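Local coordinates for kinesin-like protein (Caenorhabditis elegans, PDB 5X3E) that probably converts the energy of ATP hydrolysis into movement along microtubules, as a kinesin-6 motor crystallised in its apo state, at residues V157-F162 and S314-T318; I196-Y200 and S267-L271. All blocks are in the same frame, centred on the assembly; numbering follows the deposited sequence.

How the interactions relate
Interaction 1 and interaction 2 lie in the kinesin motor domain with their centres about 23 Å apart. Along the chain the order is 157-162, 196-200, 267-271, 314-318, placing interaction 2 within the loop that interaction 1 closes. Interaction 1 joins the turn before strand 162-165 to the loop between strands 296-307 and 325-333, whereas interaction 2 sets a loop leading to strand 213-225 against the start of helix 267-281. The two meet directly through a salt bridge, Lys159 NZ to Glu269 OE1 at 2.6 Å. The bridge ties the turn at 157-162 to the first turn of helix 267-281, and probably helps hold the two in place against each other.

Interaction 1. Residues V157-F162 and S314-T318; sequences VEKCIF and SVYPT. With SO4 (sulfate ion), chain F.
Ile161 packs its branched side chain on Tyr316 and Pro317. Its CB lies 4.2 Å from Tyr316 OH, and from there the two branches part. CG2, set opposite the backbone N, comes within 3.5 Å of Tyr316 CZ and 3.9 Å of Pro317 CD, touching both the phenol and the proline ring. CG1, placed beside the backbone N by chi1 of -62°, lies on the same side of the phenol ring and carries CD1 to 3.5 Å from Tyr316 CE1. A beta-branched residue suits this place because both branches touch the other segment. The neighbours extend the apolar patch: Phe162 CZ reaches Pro317 CB at 4.0 Å, and Val157 CG1 lies 4.1 Å from Val315 CG1. The phenol oxygen is bonded beyond these segments, to the carbonyl of Arg173, which helps fix the ring where Ile161 meets it. Ile161 closes a type II turn begun by Glu158, with Cys160 at its third position in a left-handed conformation (phi 69°). On the far side of that turn a sulfate, probably from the crystallisation liquor, approaches the Lys159 N, though the modelled bond is doubtfully short. No hydrogen bond links the two segments, so the hold probably rests on van der Waals and hydrophobic contact, while Tyr316 OH is satisfied by Arg173 O.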
loop_
_atom_site.group_PDB
_atom_site.type_symbol
_atom_site.label_atom_id
_atom_site.label_comp_id
_atom_site.label_asym_id
_atom_site.label_seq_id
_atom_site.Cartn_x
_atom_site.Cartn_y
_atom_site.Cartn_z
ATOM N N VAL A 157 5.311 20.822 8.322
ATOM C CA VAL A 157 4.613 22.003 8.822
ATOM C C VAL A 157 3.396 21.643 9.657
ATOM O O VAL A 157 2.954 20.490 9.682
ATOM C CB VAL A 157 4.194 22.945 7.682
ATOM C CG1 VAL A 157 5.350 23.750 7.274
ATOM C CG2 VAL A 157 3.657 22.151 6.495
ATOM N N GLU A 158 2.838 22.643 10.328
ATOM C CA GLU A 158 1.599 22.463 11.055
ATOM C C GLU A 158 0.461 22.185 10.077
ATOM O O GLU A 158 0.579 22.368 8.854
ATOM C CB GLU A 158 1.275 23.707 11.875
ATOM C CG GLU A 158 2.376 24.111 12.846
ATOM C CD GLU A 158 2.194 25.518 13.390
ATOM O OE1 GLU A 158 1.678 26.398 12.659
ATOM O OE2 GLU A 158 2.555 25.732 14.563
ATOM N N LYS A 159 -0.660 21.749 10.641
ATOM C CA LYS A 159 -1.812 21.365 9.849
ATOM C C LYS A 159 -2.485 22.586 9.233
ATOM O O LYS A 159 -2.293 23.727 9.668
ATOM C CB LYS A 159 -2.820 20.613 10.721
ATOM C CG LYS A 159 -2.348 19.249 11.191
ATOM C CD LYS A 159 -3.448 18.590 11.999
ATOM C CE LYS A 159 -3.074 17.199 12.462
ATOM N NZ LYS A 159 -4.183 16.584 13.242
ATOM N N CYS A 160 -3.266 22.322 8.186
ATOM C CA CYS A 160 -4.129 23.284 7.514
ATOM C C CYS A 160 -3.365 24.358 6.755
ATOM O O CYS A 160 -3.973 25.341 6.313
ATOM C CB CYS A 160 -5.115 23.930 8.494
ATOM S SG CYS A 160 -5.953 22.721 9.554
ATOM N N ILE A 161 -2.051 24.206 6.595
ATOM C CA ILE A 161 -1.324 25.036 5.641
ATOM C C ILE A 161 -1.527 24.494 4.230
ATOM O O ILE A 161 -2.133 25.148 3.372
ATOM C CB ILE A 161 0.167 25.121 6.019
ATOM C CG1 ILE A 161 0.330 25.779 7.390
ATOM C CG2 ILE A 161 0.935 25.928 4.987
ATOM C CD1 ILE A 161 1.676 25.520 8.041
ATOM N N PHE A 162 -1.045 23.279 3.981
ATOM C CA PHE A 162 -1.533 22.513 2.846
ATOM C C PHE A 162 -2.936 22.012 3.158
ATOM O O PHE A 162 -3.282 21.776 4.318
ATOM C CB PHE A 162 -0.634 21.311 2.561
ATOM C CG PHE A 162 0.773 21.658 2.169
ATOM C CD1 PHE A 162 1.080 21.982 0.858
ATOM C CD2 PHE A 162 1.799 21.612 3.101
ATOM C CE1 PHE A 162 2.379 22.276 0.489
ATOM C CE2 PHE A 162 3.095 21.903 2.739
ATOM C CZ PHE A 162 3.386 22.238 1.433
ATOM N N SER A 314 10.056 31.154 10.178
ATOM C CA SER A 314 9.255 29.956 10.338
ATOM C C SER A 314 9.565 28.962 9.226
ATOM O O SER A 314 10.342 29.230 8.307
ATOM C CB SER A 314 7.764 30.307 10.359
ATOM O OG SER A 314 7.363 30.905 9.140
ATOM N N VAL A 315 8.964 27.786 9.342
ATOM C CA VAL A 315 9.035 26.756 8.319
ATOM C C VAL A 315 7.726 26.816 7.550
ATOM O O VAL A 315 6.675 26.427 8.066
ATOM C CB VAL A 315 9.263 25.370 8.932
ATOM C CG1 VAL A 315 9.379 24.322 7.836
ATOM C CG2 VAL A 315 10.494 25.390 9.810
ATOM N N TYR A 316 7.772 27.341 6.331
ATOM C CA TYR A 316 6.556 27.603 5.580
ATOM C C TYR A 316 6.836 27.434 4.099
ATOM O O TYR A 316 7.948 27.728 3.643
ATOM C CB TYR A 316 6.023 29.013 5.869
ATOM C CG TYR A 316 4.521 29.090 5.845
ATOM C CD1 TYR A 316 3.775 28.704 6.951
ATOM C CD2 TYR A 316 3.846 29.550 4.721
ATOM C CE1 TYR A 316 2.399 28.764 6.935
ATOM C CE2 TYR A 316 2.464 29.615 4.698
ATOM C CZ TYR A 316 1.751 29.219 5.811
ATOM O OH TYR A 316 0.383 29.269 5.809
ATOM N N PRO A 317 5.861 26.966 3.325
ATOM C CA PRO A 317 6.050 26.863 1.877
ATOM C C PRO A 317 5.876 28.210 1.193
ATOM O O PRO A 317 5.274 29.142 1.728
ATOM C CB PRO A 317 4.939 25.896 1.451
ATOM C CG PRO A 317 3.850 26.158 2.441
ATOM C CD PRO A 317 4.568 26.399 3.750
ATOM N N THR A 318 6.418 28.292 -0.019
ATOM C CA THR A 318 6.064 29.392 -0.903
ATOM C C THR A 318 4.582 29.285 -1.256
ATOM O O THR A 318 4.029 28.188 -1.372
ATOM C CB THR A 318 6.916 29.356 -2.173
ATOM O OG1 THR A 318 6.773 28.084 -2.815
ATOM C CG2 THR A 318 8.384 29.567 -1.825
HETATM S S SO4 F . -0.500 20.682 14.210
HETATM O O1 SO4 F . -0.491 21.604 15.338
HETATM O O2 SO4 F . 0.779 19.987 14.118
HETATM O O3 SO4 F . -1.578 19.714 14.407
HETATM O O4 SO4 F . -0.719 21.441 12.984
#

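Interaction 2. Residues I196-Y200 and S267-L271; sequences ITDRY and SEEAL
The first turn of helix 267-281 receives the loop of 196-200, with Glu268 and Leu271 meeting Arg199 from two directions. Arg199 NE is in a salt bridge to Glu268 OE1 at 3.2 Å, a moderately bent hydrogen bond (156°) that lies almost in the guanidinium plane. The carboxylate itself is turned 32° from that plane. Leu271, one turn further along the helix, sets CD1 over one guanidinium face, 3.4 Å from CZ. A leucine fits there because its methyl can cover the flat group while the N-H edge remains available for acceptors. In kinesins this helix leads toward the switch-1 loop, and here it also packs on helix 141-152, whose Asp147 takes a salt bridge from Arg199 NH2 and a hydrogen bond from Ser267 OG. The guanidinium is therefore shared between two acids, with NE and NH2 each engaged, which would limit its rotation. A methionine at Arg199 would probably leave Glu268 and Asp147 without their cationic mate and let the Glu268 carboxylate turn more freely. That carboxylate is bent back toward the loop at chi2 (60°), bringing OE2 to Thr197. The hydroxyl OG1 is modelled too close to Glu268 for its exact place to be trusted. Ser267 OG stands 3.3 Å from Arg199 NH2, and Ser267 O accepts the helical bond from Leu271 N.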
loop_
_atom_site.group_PDB
_atom_site.type_symbol
_atom_site.label_atom_id
_atom_site.label_comp_id
_atom_site.label_asym_id
_atom_site.label_seq_id
_atom_site.Cartn_x
_atom_site.Cartn_y
_atom_site.Cartn_z
ATOM N N ILE A 196 -5.336 4.309 23.857
ATOM C CA ILE A 196 -4.017 4.651 24.379
ATOM C C ILE A 196 -2.977 3.697 23.812
ATOM O O ILE A 196 -2.934 2.529 24.195
ATOM C CB ILE A 196 -3.986 4.607 25.913
ATOM C CG1 ILE A 196 -5.231 5.275 26.500
ATOM C CG2 ILE A 196 -2.711 5.263 26.428
ATOM C CD1 ILE A 196 -5.563 4.813 27.902
ATOM N N THR A 197 -2.122 4.187 22.920
ATOM C CA THR A 197 -1.206 3.315 22.188
ATOM C C THR A 197 0.141 3.227 22.890
ATOM O O THR A 197 0.981 4.121 22.757
ATOM C CB THR A 197 -1.009 3.808 20.761
ATOM O OG1 THR A 197 -0.596 5.178 20.797
ATOM C CG2 THR A 197 -2.287 3.656 19.957
ATOM N N ASP A 198 0.318 2.179 23.694
ATOM C CA ASP A 198 1.647 1.702 24.062
ATOM C C ASP A 198 2.029 0.715 22.969
ATOM O O ASP A 198 1.435 -0.362 22.865
ATOM C CB ASP A 198 1.669 1.044 25.437
ATOM C CG ASP A 198 1.085 1.926 26.519
ATOM O OD1 ASP A 198 1.419 3.130 26.551
ATOM O OD2 ASP A 198 0.303 1.410 27.347
ATOM N N ARG A 199 2.982 1.092 22.126
ATOM C CA ARG A 199 3.254 0.318 20.927
ATOM C C ARG A 199 4.725 0.423 20.573
ATOM O O ARG A 199 5.385 1.413 20.898
ATOM C CB ARG A 199 2.390 0.790 19.750
ATOM C CG ARG A 199 2.681 2.219 19.297
ATOM C CD ARG A 199 2.122 2.516 17.912
ATOM N NE ARG A 199 2.750 3.708 17.349
ATOM C CZ ARG A 199 3.724 3.693 16.446
ATOM N NH1 ARG A 199 4.190 2.541 15.980
ATOM N NH2 ARG A 199 4.229 4.838 16.006
ATOM N N TYR A 200 5.237 -0.619 19.921
ATOM C CA TYR A 200 6.591 -0.557 19.393
ATOM C C TYR A 200 6.683 0.518 18.318
ATOM O O TYR A 200 5.751 0.711 17.532
ATOM C CB TYR A 200 7.008 -1.915 18.826
ATOM C CG TYR A 200 8.341 -1.876 18.115
ATOM C CD1 TYR A 200 9.529 -2.000 18.824
ATOM C CD2 TYR A 200 8.412 -1.720 16.734
ATOM C CE1 TYR A 200 10.747 -1.962 18.180
ATOM C CE2 TYR A 200 9.630 -1.681 16.083
ATOM C CZ TYR A 200 10.794 -1.804 16.812
ATOM O OH TYR A 200 12.013 -1.771 16.179
ATOM N N SER A 267 3.391 9.553 13.114
ATOM C CA SER A 267 3.149 8.125 12.926
ATOM C C SER A 267 2.000 7.667 13.806
ATOM O O SER A 267 1.145 6.877 13.384
ATOM C CB SER A 267 4.420 7.338 13.251
ATOM O OG SER A 267 4.292 5.981 12.883
ATOM N N GLU A 268 1.964 8.178 15.036
ATOM C CA GLU A 268 0.882 7.876 15.962
ATOM C C GLU A 268 -0.470 8.326 15.426
ATOM O O GLU A 268 -1.433 7.552 15.419
ATOM C CB GLU A 268 1.178 8.552 17.300
ATOM C CG GLU A 268 0.127 8.312 18.338
ATOM C CD GLU A 268 -0.061 6.851 18.646
ATOM O OE1 GLU A 268 0.914 6.073 18.571
ATOM O OE2 GLU A 268 -1.207 6.472 18.968
ATOM N N GLU A 269 -0.559 9.571 14.954
ATOM C CA GLU A 269 -1.829 10.069 14.438
ATOM C C GLU A 269 -2.257 9.298 13.194
ATOM O O GLU A 269 -3.447 9.016 13.008
ATOM C CB GLU A 269 -1.725 11.570 14.157
ATOM C CG GLU A 269 -3.004 12.206 13.661
ATOM C CD GLU A 269 -2.987 13.716 13.789
ATOM O OE1 GLU A 269 -3.971 14.280 14.317
ATOM O OE2 GLU A 269 -1.988 14.338 13.369
ATOM N N ALA A 270 -1.296 8.939 12.337
ATOM C CA ALA A 270 -1.613 8.184 11.128
ATOM C C ALA A 270 -2.188 6.820 11.471
ATOM O O ALA A 270 -3.115 6.339 10.808
ATOM C CB ALA A 270 -0.363 8.034 10.258
ATOM N N LEU A 271 -1.642 6.177 12.502
ATOM C CA LEU A 271 -2.162 4.888 12.936
ATOM C C LEU A 271 -3.553 5.014 13.536
ATOM O O LEU A 271 -4.359 4.086 13.407
ATOM C CB LEU A 271 -1.208 4.254 13.943
ATOM C CG LEU A 271 -0.001 3.566 13.315
ATOM C CD1 LEU A 271 1.028 3.210 14.376
ATOM C CD2 LEU A 271 -0.456 2.324 12.567
#